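Local structure of serine-tRNA ligase (Naegleria fowleri, 6BLJ) at residues A[93-98]-A[121-126]; A[162-167]-A[378-383]; A[247-252]-A[269-274]; A[301-306]-A[350-355]. The protein probably joins serine to its cognate tRNA in the cytosol, activating the amino acid with ATP as class II synthetases do, and is captured here with AMP bound. All blocks are in the same frame, centred on the assembly; numbering follows the deposited sequence. Where two conformers were deposited one is given.

Contact 1: A[93-98]-A[121-126]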
loop_
_atom_site.group_PDB
_atom_site.type_symbol
_atom_site.label_atom_id
_atom_site.label_comp_id
_atom_site.label_asym_id
_atom_site.label_seq_id
_atom_site.Cartn_x
_atom_site.Cartn_y
_atom_site.Cartn_z
ATOM N N ASP A 93 1.858 -29.913 43.522
ATOM C CA ASP A 93 2.414 -30.492 42.302
ATOM C C ASP A 93 1.328 -31.112 41.431
ATOM O O ASP A 93 1.476 -31.165 40.204
ATOM C CB ASP A 93 3.471 -31.546 42.641
ATOM C CG ASP A 93 4.809 -30.941 43.023
ATOM O OD1 ASP A 93 5.007 -29.722 42.810
ATOM O OD2 ASP A 93 5.663 -31.689 43.540
ATOM N N ASP A 94 0.238 -31.585 42.042
ATOM C CA ASP A 94 -0.819 -32.273 41.309
ATOM C C ASP A 94 -2.123 -32.313 42.099
ATOM O O ASP A 94 -2.413 -33.316 42.758
ATOM C CB ASP A 94 -0.374 -33.700 40.978
ATOM C CG ASP A 94 -1.319 -34.403 40.019
ATOM O OD1 ASP A 94 -2.194 -33.729 39.428
ATOM O OD2 ASP A 94 -1.182 -35.637 39.859
ATOM N N VAL A 95 -2.932 -31.251 42.033
ATOM C CA VAL A 95 -4.149 -31.252 42.845
ATOM C C VAL A 95 -5.164 -32.257 42.322
ATOM O O VAL A 95 -6.021 -32.710 43.082
ATOM C CB VAL A 95 -4.795 -29.852 42.923
ATOM C CG1 VAL A 95 -3.879 -28.878 43.632
ATOM C CG2 VAL A 95 -5.155 -29.341 41.535
ATOM N N TYR A 96 -5.088 -32.608 41.035
ATOM C CA TYR A 96 -6.043 -33.546 40.452
ATOM C C TYR A 96 -6.029 -34.902 41.153
ATOM O O TYR A 96 -7.069 -35.563 41.239
ATOM C CB TYR A 96 -5.742 -33.717 38.968
ATOM C CG TYR A 96 -5.999 -32.472 38.157
ATOM C CD1 TYR A 96 -7.241 -32.248 37.586
ATOM C CD2 TYR A 96 -5.000 -31.520 37.960
ATOM C CE1 TYR A 96 -7.493 -31.128 36.842
ATOM C CE2 TYR A 96 -5.242 -30.377 37.202
ATOM C CZ TYR A 96 -6.498 -30.191 36.653
ATOM O OH TYR A 96 -6.786 -29.081 35.901
ATOM N N ALA A 97 -4.872 -35.334 41.668
ATOM C CA ALA A 97 -4.788 -36.672 42.232
ATOM C C ALA A 97 -5.602 -36.813 43.512
ATOM O O ALA A 97 -5.909 -37.939 43.906
ATOM C CB ALA A 97 -3.326 -37.049 42.487
ATOM N N LEU A 98 -5.978 -35.700 44.156
ATOM C CA LEU A 98 -6.730 -35.765 45.405
ATOM C C LEU A 98 -8.228 -35.934 45.194
ATOM O O LEU A 98 -8.936 -36.295 46.139
ATOM C CB LEU A 98 -6.501 -34.501 46.246
ATOM C CG LEU A 98 -5.217 -34.311 47.062
ATOM C CD1 LEU A 98 -3.993 -34.211 46.169
ATOM C CD2 LEU A 98 -5.338 -33.065 47.937
ATOM N N SER A 121 -8.387 -24.586 48.310
ATOM C CA SER A 121 -9.464 -24.044 47.478
ATOM C C SER A 121 -9.034 -22.727 46.834
ATOM O O SER A 121 -9.299 -22.485 45.649
ATOM C CB SER A 121 -10.737 -23.864 48.308
ATOM O OG SER A 121 -11.833 -23.452 47.499
ATOM N N THR A 122 -8.379 -21.860 47.609
ATOM C CA THR A 122 -7.862 -20.603 47.071
ATOM C C THR A 122 -6.839 -20.861 45.970
ATOM O O THR A 122 -6.873 -20.230 44.909
ATOM C CB THR A 122 -7.218 -19.792 48.196
ATOM O OG1 THR A 122 -8.218 -19.405 49.145
ATOM C CG2 THR A 122 -6.522 -18.542 47.629
ATOM N N TYR A 123 -5.929 -21.802 46.209
ATOM C CA TYR A 123 -4.935 -22.160 45.209
ATOM C C TYR A 123 -5.598 -22.643 43.924
ATOM O O TYR A 123 -5.262 -22.180 42.825
ATOM C CB TYR A 123 -4.004 -23.227 45.789
ATOM C CG TYR A 123 -3.022 -23.804 44.803
ATOM C CD1 TYR A 123 -1.857 -23.128 44.472
ATOM C CD2 TYR A 123 -3.248 -25.046 44.228
ATOM C CE1 TYR A 123 -0.949 -23.667 43.569
ATOM C CE2 TYR A 123 -2.346 -25.592 43.331
ATOM C CZ TYR A 123 -1.201 -24.897 43.004
ATOM O OH TYR A 123 -0.304 -25.435 42.109
ATOM N N ILE A 124 -6.571 -23.549 44.051
ATOM C CA ILE A 124 -7.287 -24.065 42.883
ATOM C C ILE A 124 -7.936 -22.931 42.096
ATOM O O ILE A 124 -7.858 -22.887 40.863
ATOM C CB ILE A 124 -8.329 -25.113 43.324
ATOM C CG1 ILE A 124 -7.623 -26.419 43.711
ATOM C CG2 ILE A 124 -9.360 -25.337 42.215
ATOM C CD1 ILE A 124 -8.505 -27.412 44.478
ATOM N N THR A 125 -8.572 -21.987 42.796
ATOM C CA THR A 125 -9.209 -20.863 42.112
ATOM C C THR A 125 -8.173 -19.986 41.418
ATOM O O THR A 125 -8.337 -19.619 40.250
ATOM C CB THR A 125 -10.030 -20.033 43.107
ATOM O OG1 THR A 125 -11.164 -20.792 43.551
ATOM C CG2 THR A 125 -10.522 -18.727 42.447
ATOM N N GLU A 126 -7.089 -19.647 42.120
ATOM C CA GLU A 126 -6.136 -18.688 41.570
ATOM C C GLU A 126 -5.248 -19.288 40.483
ATOM O O GLU A 126 -4.866 -18.584 39.549
ATOM C CB GLU A 126 -5.280 -18.104 42.695
ATOM C CG GLU A 126 -6.033 -17.118 43.597
ATOM C CD GLU A 126 -5.181 -16.595 44.757
ATOM O OE1 GLU A 126 -4.006 -17.004 44.876
ATOM O OE2 GLU A 126 -5.688 -15.776 45.557
#

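Contact 2: A[162-167]-A[378-383]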
loop_
_atom_site.group_PDB
_atom_site.type_symbol
_atom_site.label_atom_id
_atom_site.label_comp_id
_atom_site.label_asym_id
_atom_site.label_seq_id
_atom_site.Cartn_x
_atom_site.Cartn_y
_atom_site.Cartn_z
ATOM N N ASP A 162 -14.268 -22.421 -12.087
ATOM C CA ASP A 162 -13.240 -21.452 -11.716
ATOM C C ASP A 162 -12.920 -20.472 -12.838
ATOM O O ASP A 162 -12.029 -19.634 -12.674
ATOM C CB ASP A 162 -11.955 -22.180 -11.281
ATOM C CG ASP A 162 -11.364 -23.062 -12.395
ATOM O OD1 ASP A 162 -11.930 -23.091 -13.505
ATOM O OD2 ASP A 162 -10.354 -23.764 -12.142
ATOM N N ASN A 163 -13.590 -20.580 -13.983
ATOM C CA ASN A 163 -13.273 -19.771 -15.156
ATOM C C ASN A 163 -14.512 -18.988 -15.560
ATOM O O ASN A 163 -15.536 -19.586 -15.906
ATOM C CB ASN A 163 -12.806 -20.670 -16.308
ATOM C CG ASN A 163 -12.320 -19.886 -17.522
ATOM O OD1 ASN A 163 -12.561 -18.689 -17.655
ATOM N ND2 ASN A 163 -11.657 -20.584 -18.437
ATOM N N GLU A 164 -14.405 -17.656 -15.570
ATOM C CA GLU A 164 -15.546 -16.829 -15.942
ATOM C C GLU A 164 -15.941 -16.970 -17.407
ATOM O O GLU A 164 -17.009 -16.472 -17.781
ATOM C CB GLU A 164 -15.294 -15.356 -15.621
ATOM C CG GLU A 164 -15.467 -15.032 -14.155
ATOM C CD GLU A 164 -15.442 -13.541 -13.887
ATOM O OE1 GLU A 164 -14.389 -13.034 -13.452
ATOM O OE2 GLU A 164 -16.496 -12.890 -14.101
ATOM N N ASP A 165 -15.122 -17.617 -18.241
ATOM C CA ASP A 165 -15.609 -18.007 -19.559
ATOM C C ASP A 165 -16.867 -18.849 -19.453
ATOM O O ASP A 165 -17.622 -18.940 -20.426
ATOM C CB ASP A 165 -14.552 -18.798 -20.337
ATOM C CG ASP A 165 -13.311 -17.983 -20.634
ATOM O OD1 ASP A 165 -13.412 -16.743 -20.658
ATOM O OD2 ASP A 165 -12.242 -18.590 -20.861
ATOM N N ASN A 166 -17.090 -19.491 -18.306
ATOM C CA ASN A 166 -18.246 -20.350 -18.110
ATOM C C ASN A 166 -19.389 -19.646 -17.392
ATOM O O ASN A 166 -20.360 -20.307 -17.014
ATOM C CB ASN A 166 -17.839 -21.606 -17.336
ATOM C CG ASN A 166 -16.801 -22.433 -18.075
ATOM O OD1 ASN A 166 -16.940 -22.692 -19.270
ATOM N ND2 ASN A 166 -15.747 -22.824 -17.375
ATOM N N ASN A 167 -19.298 -18.334 -17.196
ATOM C CA ASN A 167 -20.439 -17.590 -16.673
ATOM C C ASN A 167 -21.681 -17.956 -17.472
ATOM O O ASN A 167 -21.658 -17.954 -18.705
ATOM C CB ASN A 167 -20.199 -16.088 -16.784
ATOM C CG ASN A 167 -19.196 -15.537 -15.785
ATOM O OD1 ASN A 167 -18.812 -16.179 -14.809
ATOM N ND2 ASN A 167 -18.783 -14.300 -16.030
ATOM N N SER A 378 -19.008 -19.852 -9.598
ATOM C CA SER A 378 -18.792 -19.948 -8.156
ATOM C C SER A 378 -17.373 -19.557 -7.759
ATOM O O SER A 378 -17.164 -18.957 -6.699
ATOM C CB SER A 378 -19.097 -21.365 -7.685
ATOM O OG SER A 378 -18.326 -22.295 -8.421
ATOM N N GLY A 379 -16.377 -19.904 -8.581
ATOM C CA GLY A 379 -14.996 -19.585 -8.231
ATOM C C GLY A 379 -14.672 -18.098 -8.221
ATOM O O GLY A 379 -13.655 -17.699 -7.644
ATOM N N ALA A 380 -15.506 -17.266 -8.848
ATOM C CA ALA A 380 -15.227 -15.839 -8.916
ATOM C C ALA A 380 -15.981 -15.019 -7.873
ATOM O O ALA A 380 -15.721 -13.819 -7.758
ATOM C CB ALA A 380 -15.545 -15.297 -10.320
ATOM N N LEU A 381 -16.905 -15.618 -7.123
ATOM C CA LEU A 381 -17.619 -14.873 -6.084
ATOM C C LEU A 381 -16.664 -14.465 -4.966
ATOM O O LEU A 381 -15.796 -15.242 -4.562
ATOM C CB LEU A 381 -18.751 -15.728 -5.496
ATOM C CG LEU A 381 -19.862 -16.175 -6.450
ATOM C CD1 LEU A 381 -20.816 -17.122 -5.747
ATOM C CD2 LEU A 381 -20.615 -14.964 -7.006
ATOM N N ASN A 382 -16.821 -13.242 -4.459
ATOM C CA ASN A 382 -16.060 -12.895 -3.268
ATOM C C ASN A 382 -16.672 -13.605 -2.052
ATOM O O ASN A 382 -17.712 -14.268 -2.140
ATOM C CB ASN A 382 -15.970 -11.369 -3.100
ATOM C CG ASN A 382 -17.307 -10.710 -2.750
ATOM O OD1 ASN A 382 -18.217 -11.340 -2.230
ATOM N ND2 ASN A 382 -17.416 -9.425 -3.037
ATOM N N ASN A 383 -16.031 -13.448 -0.893
ATOM C CA ASN A 383 -16.405 -14.268 0.256
ATOM C C ASN A 383 -17.813 -13.964 0.748
ATOM O O ASN A 383 -18.480 -14.855 1.280
ATOM C CB ASN A 383 -15.410 -14.077 1.401
ATOM C CG ASN A 383 -14.085 -14.756 1.126
ATOM O OD1 ASN A 383 -14.028 -15.766 0.419
ATOM N ND2 ASN A 383 -13.010 -14.207 1.687
#

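Contact 3: A[247-252]-A[269-274]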
loop_
_atom_site.group_PDB
_atom_site.type_symbol
_atom_site.label_atom_id
_atom_site.label_comp_id
_atom_site.label_asym_id
_atom_site.label_seq_id
_atom_site.Cartn_x
_atom_site.Cartn_y
_atom_site.Cartn_z
ATOM N N PRO A 247 -21.324 9.805 3.312
ATOM C CA PRO A 247 -19.910 10.184 3.367
ATOM C C PRO A 247 -19.162 9.473 2.259
ATOM O O PRO A 247 -19.462 8.326 1.926
ATOM C CB PRO A 247 -19.449 9.693 4.751
ATOM C CG PRO A 247 -20.736 9.627 5.588
ATOM C CD PRO A 247 -21.785 9.189 4.580
ATOM N N PHE A 248 -18.197 10.172 1.674
ATOM C CA PHE A 248 -17.274 9.548 0.738
ATOM C C PHE A 248 -16.005 9.064 1.438
ATOM O O PHE A 248 -15.160 8.456 0.772
ATOM C CB PHE A 248 -16.894 10.535 -0.402
ATOM C CG PHE A 248 -18.075 11.052 -1.240
ATOM C CD1 PHE A 248 -19.363 10.560 -1.078
ATOM C CD2 PHE A 248 -17.865 12.035 -2.208
ATOM C CE1 PHE A 248 -20.439 11.063 -1.845
ATOM C CE2 PHE A 248 -18.932 12.534 -2.990
ATOM C CZ PHE A 248 -20.215 12.044 -2.807
ATOM N N PHE A 249 -15.857 9.365 2.741
ATOM C CA PHE A 249 -14.821 8.896 3.667
ATOM C C PHE A 249 -15.390 7.852 4.609
ATOM O O PHE A 249 -16.500 8.024 5.108
ATOM C CB PHE A 249 -14.353 9.960 4.689
ATOM C CG PHE A 249 -13.804 11.204 4.141
ATOM C CD1 PHE A 249 -13.143 11.233 2.940
ATOM C CD2 PHE A 249 -13.915 12.372 4.888
ATOM C CE1 PHE A 249 -12.610 12.418 2.474
ATOM C CE2 PHE A 249 -13.391 13.548 4.434
ATOM C CZ PHE A 249 -12.742 13.579 3.219
ATOM N N MET A 250 -14.567 6.886 5.010
ATOM C CA MET A 250 -14.924 6.036 6.143
ATOM C C MET A 250 -13.697 5.828 7.017
ATOM O O MET A 250 -12.583 5.702 6.500
ATOM C CB MET A 250 -15.471 4.682 5.674
ATOM C CG MET A 250 -16.870 4.746 5.101
ATOM S SD MET A 250 -17.416 3.119 4.549
ATOM C CE MET A 250 -17.609 2.238 6.106
ATOM N N THR A 251 -13.885 5.779 8.332
ATOM C CA THR A 251 -12.751 5.429 9.171
ATOM C C THR A 251 -12.335 3.992 8.869
ATOM O O THR A 251 -13.135 3.172 8.401
ATOM C CB THR A 251 -13.076 5.569 10.665
ATOM O OG1 THR A 251 -13.947 4.511 11.064
ATOM C CG2 THR A 251 -13.769 6.909 10.947
ATOM N N LYS A 252 -11.059 3.695 9.117
ATOM C CA LYS A 252 -10.550 2.371 8.793
ATOM C C LYS A 252 -11.257 1.289 9.604
ATOM O O LYS A 252 -11.586 0.225 9.068
ATOM C CB LYS A 252 -9.030 2.337 8.990
ATOM C CG LYS A 252 -8.317 3.276 8.000
ATOM C CD LYS A 252 -6.910 2.826 7.622
ATOM C CE LYS A 252 -6.390 3.648 6.443
ATOM N NZ LYS A 252 -4.944 3.428 6.169
ATOM N N TYR A 269 -8.192 4.002 -1.703
ATOM C CA TYR A 269 -7.266 5.081 -1.360
ATOM C C TYR A 269 -7.305 5.390 0.139
ATOM O O TYR A 269 -8.352 5.309 0.787
ATOM C CB TYR A 269 -7.627 6.363 -2.113
ATOM C CG TYR A 269 -7.389 6.362 -3.623
ATOM C CD1 TYR A 269 -6.152 6.725 -4.160
ATOM C CD2 TYR A 269 -8.420 6.044 -4.499
ATOM C CE1 TYR A 269 -5.944 6.759 -5.537
ATOM C CE2 TYR A 269 -8.231 6.071 -5.887
ATOM C CZ TYR A 269 -6.999 6.424 -6.402
ATOM O OH TYR A 269 -6.819 6.471 -7.768
ATOM N N THR A 270 -6.164 5.814 0.685
ATOM C CA THR A 270 -6.110 6.324 2.054
ATOM C C THR A 270 -6.186 7.849 2.040
ATOM O O THR A 270 -5.621 8.495 1.149
ATOM C CB THR A 270 -4.819 5.862 2.748
ATOM O OG1 THR A 270 -4.828 4.435 2.857
ATOM C CG2 THR A 270 -4.686 6.472 4.151
ATOM N N VAL A 271 -6.876 8.432 3.024
ATOM C CA VAL A 271 -7.037 9.882 3.141
ATOM C C VAL A 271 -6.595 10.319 4.530
ATOM O O VAL A 271 -7.095 9.783 5.527
ATOM C CB VAL A 271 -8.500 10.296 2.901
ATOM C CG1 VAL A 271 -8.736 11.725 3.376
ATOM C CG2 VAL A 271 -8.826 10.146 1.449
ATOM N N THR A 272 -5.674 11.289 4.606
ATOM C CA THR A 272 -5.126 11.731 5.883
ATOM C C THR A 272 -5.184 13.251 6.022
ATOM O O THR A 272 -5.263 13.986 5.038
ATOM C CB THR A 272 -3.668 11.287 6.052
ATOM O OG1 THR A 272 -2.875 11.962 5.072
ATOM C CG2 THR A 272 -3.530 9.775 5.848
ATOM N N GLY A 273 -5.103 13.712 7.269
ATOM C CA GLY A 273 -4.953 15.122 7.555
ATOM C C GLY A 273 -5.915 15.688 8.590
ATOM O O GLY A 273 -5.619 16.723 9.200
ATOM N N GLU A 274 -7.064 15.043 8.808
ATOM C CA GLU A 274 -8.005 15.491 9.839
ATOM C C GLU A 274 -8.515 14.285 10.605
ATOM O O GLU A 274 -9.046 13.352 9.992
ATOM C CB GLU A 274 -9.188 16.258 9.242
ATOM C CG GLU A 274 -9.913 17.192 10.255
ATOM C CD GLU A 274 -10.919 16.471 11.154
ATOM O OE1 GLU A 274 -11.383 15.370 10.792
ATOM O OE2 GLU A 274 -11.289 17.035 12.212
#

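Contact 4: A[301-306]-A[350-355]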
loop_
_atom_site.group_PDB
_atom_site.type_symbol
_atom_site.label_atom_id
_atom_site.label_comp_id
_atom_site.label_asym_id
_atom_site.label_seq_id
_atom_site.Cartn_x
_atom_site.Cartn_y
_atom_site.Cartn_z
ATOM N N GLU A 301 -40.593 -4.069 10.279
ATOM C CA GLU A 301 -39.713 -2.993 9.838
ATOM C C GLU A 301 -38.897 -3.363 8.607
ATOM O O GLU A 301 -37.996 -2.613 8.233
ATOM C CB GLU A 301 -38.759 -2.592 10.965
ATOM C CG GLU A 301 -39.463 -2.143 12.228
ATOM C CD GLU A 301 -38.521 -2.032 13.412
ATOM O OE1 GLU A 301 -37.838 -3.032 13.729
ATOM O OE2 GLU A 301 -38.471 -0.946 14.029
ATOM N N LEU A 302 -39.172 -4.505 7.990
ATOM C CA LEU A 302 -38.400 -4.979 6.856
ATOM C C LEU A 302 -39.337 -5.252 5.691
ATOM O O LEU A 302 -40.502 -5.593 5.898
ATOM C CB LEU A 302 -37.615 -6.247 7.229
ATOM C CG LEU A 302 -36.551 -6.067 8.318
ATOM C CD1 LEU A 302 -36.189 -7.396 8.968
ATOM C CD2 LEU A 302 -35.280 -5.406 7.736
ATOM N N PRO A 303 -38.863 -5.090 4.453
ATOM C CA PRO A 303 -37.493 -4.737 4.060
ATOM C C PRO A 303 -37.173 -3.241 4.116
ATOM O O PRO A 303 -38.069 -2.403 4.149
ATOM C CB PRO A 303 -37.420 -5.241 2.618
ATOM C CG PRO A 303 -38.821 -5.054 2.112
ATOM C CD PRO A 303 -39.714 -5.392 3.288
ATOM N N ILE A 304 -35.880 -2.929 4.127
ATOM C CA ILE A 304 -35.375 -1.560 4.087
ATOM C C ILE A 304 -34.694 -1.366 2.743
ATOM O O ILE A 304 -33.721 -2.058 2.436
ATOM C CB ILE A 304 -34.393 -1.286 5.235
ATOM C CG1 ILE A 304 -35.059 -1.538 6.586
ATOM C CG2 ILE A 304 -33.864 0.138 5.157
ATOM C CD1 ILE A 304 -34.092 -1.500 7.728
ATOM N N LYS A 305 -35.187 -0.425 1.947
ATOM C CA LYS A 305 -34.700 -0.219 0.588
ATOM C C LYS A 305 -34.081 1.170 0.475
ATOM O O LYS A 305 -34.721 2.168 0.825
ATOM C CB LYS A 305 -35.828 -0.368 -0.431
ATOM C CG LYS A 305 -36.551 -1.732 -0.445
ATOM C CD LYS A 305 -37.671 -1.711 -1.493
ATOM C CE LYS A 305 -38.447 -3.020 -1.549
ATOM N NZ LYS A 305 -39.487 -2.975 -2.615
ATOM N N TYR A 306 -32.834 1.230 0.010
ATOM C CA TYR A 306 -32.107 2.488 -0.147
ATOM C C TYR A 306 -31.660 2.669 -1.586
ATOM O O TYR A 306 -31.290 1.700 -2.265
ATOM C CB TYR A 306 -30.880 2.552 0.769
ATOM C CG TYR A 306 -31.216 2.897 2.203
ATOM C CD1 TYR A 306 -31.684 4.159 2.536
ATOM C CD2 TYR A 306 -31.036 1.971 3.226
ATOM C CE1 TYR A 306 -32.002 4.495 3.857
ATOM C CE2 TYR A 306 -31.328 2.302 4.552
ATOM C CZ TYR A 306 -31.811 3.566 4.852
ATOM O OH TYR A 306 -32.111 3.896 6.147
ATOM N N TRP A 350 -33.867 -13.952 -1.443
ATOM C CA TRP A 350 -33.784 -14.456 -2.815
ATOM C C TRP A 350 -34.852 -13.833 -3.704
ATOM O O TRP A 350 -34.603 -13.563 -4.886
ATOM C CB TRP A 350 -33.869 -15.993 -2.820
ATOM C CG TRP A 350 -32.662 -16.549 -2.139
ATOM C CD1 TRP A 350 -32.610 -17.199 -0.940
ATOM C CD2 TRP A 350 -31.304 -16.381 -2.567
ATOM N NE1 TRP A 350 -31.304 -17.482 -0.616
ATOM C CE2 TRP A 350 -30.484 -16.985 -1.598
ATOM C CE3 TRP A 350 -30.705 -15.788 -3.688
ATOM C CZ2 TRP A 350 -29.096 -17.018 -1.714
ATOM C CZ3 TRP A 350 -29.326 -15.824 -3.804
ATOM C CH2 TRP A 350 -28.537 -16.429 -2.821
ATOM N N GLU A 351 -36.049 -13.601 -3.164
ATOM C CA GLU A 351 -37.047 -12.847 -3.918
ATOM C C GLU A 351 -36.587 -11.411 -4.157
ATOM O O GLU A 351 -36.796 -10.850 -5.241
ATOM C CB GLU A 351 -38.391 -12.887 -3.185
ATOM C CG GLU A 351 -38.993 -14.287 -3.129
ATOM C CD GLU A 351 -40.172 -14.392 -2.179
ATOM O OE1 GLU A 351 -40.599 -13.356 -1.628
ATOM O OE2 GLU A 351 -40.667 -15.518 -1.971
ATOM N N MET A 352 -35.934 -10.804 -3.168
ATOM C CA MET A 352 -35.451 -9.437 -3.345
ATOM C C MET A 352 -34.326 -9.371 -4.381
ATOM O O MET A 352 -34.205 -8.377 -5.113
ATOM C CB MET A 352 -34.997 -8.872 -1.995
ATOM C CG MET A 352 -34.668 -7.384 -2.000
ATOM S SD MET A 352 -36.083 -6.377 -2.500
ATOM C CE MET A 352 -37.305 -6.820 -1.257
ATOM N N PHE A 353 -33.485 -10.407 -4.436
ATOM C CA PHE A 353 -32.454 -10.502 -5.464
ATOM C C PHE A 353 -33.067 -10.388 -6.858
ATOM O O PHE A 353 -32.612 -9.593 -7.689
ATOM C CB PHE A 353 -31.699 -11.834 -5.290
ATOM C CG PHE A 353 -30.600 -12.077 -6.312
ATOM C CD1 PHE A 353 -29.289 -11.676 -6.054
ATOM C CD2 PHE A 353 -30.865 -12.726 -7.510
ATOM C CE1 PHE A 353 -28.272 -11.903 -6.975
ATOM C CE2 PHE A 353 -29.852 -12.955 -8.437
ATOM C CZ PHE A 353 -28.555 -12.548 -8.167
ATOM N N ASP A 354 -34.124 -11.171 -7.119
ATOM C CA ASP A 354 -34.814 -11.115 -8.405
ATOM C C ASP A 354 -35.408 -9.735 -8.662
ATOM O O ASP A 354 -35.378 -9.240 -9.797
ATOM C CB ASP A 354 -35.920 -12.182 -8.455
ATOM C CG ASP A 354 -35.371 -13.602 -8.461
ATOM O OD1 ASP A 354 -34.184 -13.783 -8.791
ATOM O OD2 ASP A 354 -36.129 -14.536 -8.149
ATOM N N GLU A 355 -35.976 -9.108 -7.625
ATOM C CA GLU A 355 -36.547 -7.774 -7.783
ATOM C C GLU A 355 -35.475 -6.755 -8.164
ATOM O O GLU A 355 -35.698 -5.907 -9.037
ATOM C CB GLU A 355 -37.256 -7.338 -6.492
ATOM C CG GLU A 355 -37.727 -5.872 -6.516
ATOM C CD GLU A 355 -38.383 -5.404 -5.210
ATOM O OE1 GLU A 355 -39.237 -6.134 -4.661
ATOM O OE2 GLU A 355 -38.020 -4.299 -4.730
HETATM O O HOH W 1 -40.684 -5.582 -1.972
#

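Contact 1: A[93-98]-A[121-126]
Val95 is the residue of 93-98 that touches 121-126, meeting Tyr123 and Ile124, consecutive residues of helix 114-147. The contact with the tyrosine is apolar: Val95 CG1 comes to 3.6 Å from Tyr123 CE2, approaching the ring at its edge and near its plane. Tyr123 sets CG anti to the backbone N (chi1 173°), which swings the ring out toward the valine. The second apolar contact is looser, with Val95 CG2 4.4 Å from Ile124 CG1. Each methyl of the fork therefore serves a different partner, a task that suits a short beta-branched residue at a buried place.

No hydrogen bond crosses between the segments; each has its own backbone bonds. Leu98 N bonds Val95 O in the turn that carries the valine, while Thr125 N to Ser121 O at 3.0 Å and Glu126 N to Thr122 O belong to the helix. Ile124 also packs on Ile60 and Ile67 of helix 38-76, the other long helix of the N-terminal arm, and Glu126 forms a salt bridge with Arg51 of the second subunit. Between these two segments, then, the loop meets helix 114-147 through apolar packing alone, which makes little directional demand.

Contact 2: A[162-167]-A[378-383]
Glu164 lays the aliphatic part of its side chain against the methyl of Ala380, with Glu164 CG 3.8 Å from Ala380 CB. The glutamate CB does not aim straight at the other loop; setting CG anti to the carbonyl carbon (chi1 -78°) and extending the chain from there brings its end nearer. Its carboxylate passes the methyl too, Glu164 OE1 lying 4.0 Å from Ala380 CB, while Glu164 OE2 takes a weak but straight bond from Asn167 ND2 at 3.3 Å. A long residue with an apolar stem and a charged end suits this surface place.

At Asp162 and Gly379 the main chains themselves meet, CA to CA, at 4.3 Å. Gly379 has no side chain on the face turned to Asp162, so the two main chains can come this close. The CB of Asp162 points away from Gly379, and its OD2 bonds Asn402 ND2 of the third subunit. Asn163 braces the turn: its OD1 accepts from Asp165 N at 2.8 Å, an Asx turn, with the donor 51° out of the carbonyl plane.

The contact thus joins the loop between helix 114-147 and strand 168-173 to the loop between strands 371-375 and 387-394, beside the edge where 168-173 pairs antiparallel with 371-375.

Contact 3: A[247-252]-A[269-274]
Lys252, Thr270, Phe249 and Val271 bury nearly equal areas and work as two pairs. Lys252 stretches its extended side chain across to Thr270, the two side chains crossing at about a right angle. The bond from Lys252 NZ to Thr270 OG1 is weak at 3.5 Å, and the same NZ lies 3.7 Å from Thr270 CG2. Threonine suits this partly exposed place because its fork offers a hydroxyl and a methyl to one chain: Lys252 CE is 4.0 Å from Thr270 CG2.

The second pair is apolar and buried. In the conformer described, Val271 directs CG1 at the phenylalanine, Val271 CG1 and Phe249 CE1 being 4.0 Å apart; Val271 is modelled in two conformers, so this detail is less certain. The methyl approaches the ring obliquely. A large flat ring can span the separation of two strands that do not pair directly, their closest CA atoms, those of Phe249 and Val271, being 7.9 Å apart. Phe249 also meets the ring of Tyr269 of the fourth subunit.

Strand 278-280 lies between the two, bonding Met250 through Tyr279 and Val271 through Lys278. The result is a small three-stranded antiparallel sheet with 249-251 and 270-272 outermost within the chain; residues 270-272 pair antiparallel with a strand of the fourth subunit, so this is an intersubunit beta-sheet, consistent with the dimeric build of class II synthetases.

Contact 4: A[301-306]-A[350-355]
A strand that opens after a cis peptide bond before Pro303 faces one side of helix 348-366, with the CA atoms of Pro303 and Met352 9.0 Å apart, so side chains must span the gap. Lys305 does most of this. Its side chain is extended beyond CG and comes from the opposite direction to Glu355, whose CG is anti to the backbone N (chi1 173°) and whose chain reaches out from the helix. Lys305 NZ donates to Glu355 OE2 at 2.9 Å on its syn lone pair, the side of the other oxygen, forming a salt bridge. One water closes a ring beside it: it accepts from Lys305 NZ at 2.9 Å and donates to Glu355 OE1 at 3.1 Å. Both carboxylate oxygens are thus engaged, and OE2 is also hydrogen-bonded to Tyr241 OH, so nearby donors probably stabilise the negative charge.

Met352 supplies the apolar part. Bent at chi2 and chi3 (both 59°), its flexible chain brings the terminal methyl up against both neighbours: Met352 CE lies 4.0 Å from Lys305 CE and 4.1 Å from Pro303 CG. The lysine thus gives its last methylene, CE, to the methionine and its charge to the glutamate.

Helix 348-366 here lies against the start of strand 304-313, which pairs parallel with 242-245 and antiparallel with 332-342; Met352 also packs on Val340 and Thr342 of the latter.

Contact 1 comes first along the chain and stands apart, in the long helical arm, its centre about 53 to 57 Å from those of the other three. Contacts 2, 3 and 4 belong to the globular body, with centres about 25 to 31 Å from one another. Contact 2 joins segments more than 200 residues apart, and contacts 3 and 4 follow in series within that span. Contacts 2 and 4 border the large mixed sheet, at the loop after strand 371-375 and at strand 304-313; contact 3 lies in a separate small sheet at a subunit interface. Contact 1 thus belongs to the arm, which in seryl-tRNA synthetases binds tRNA, while the other three belong to the body that carries the AMP site.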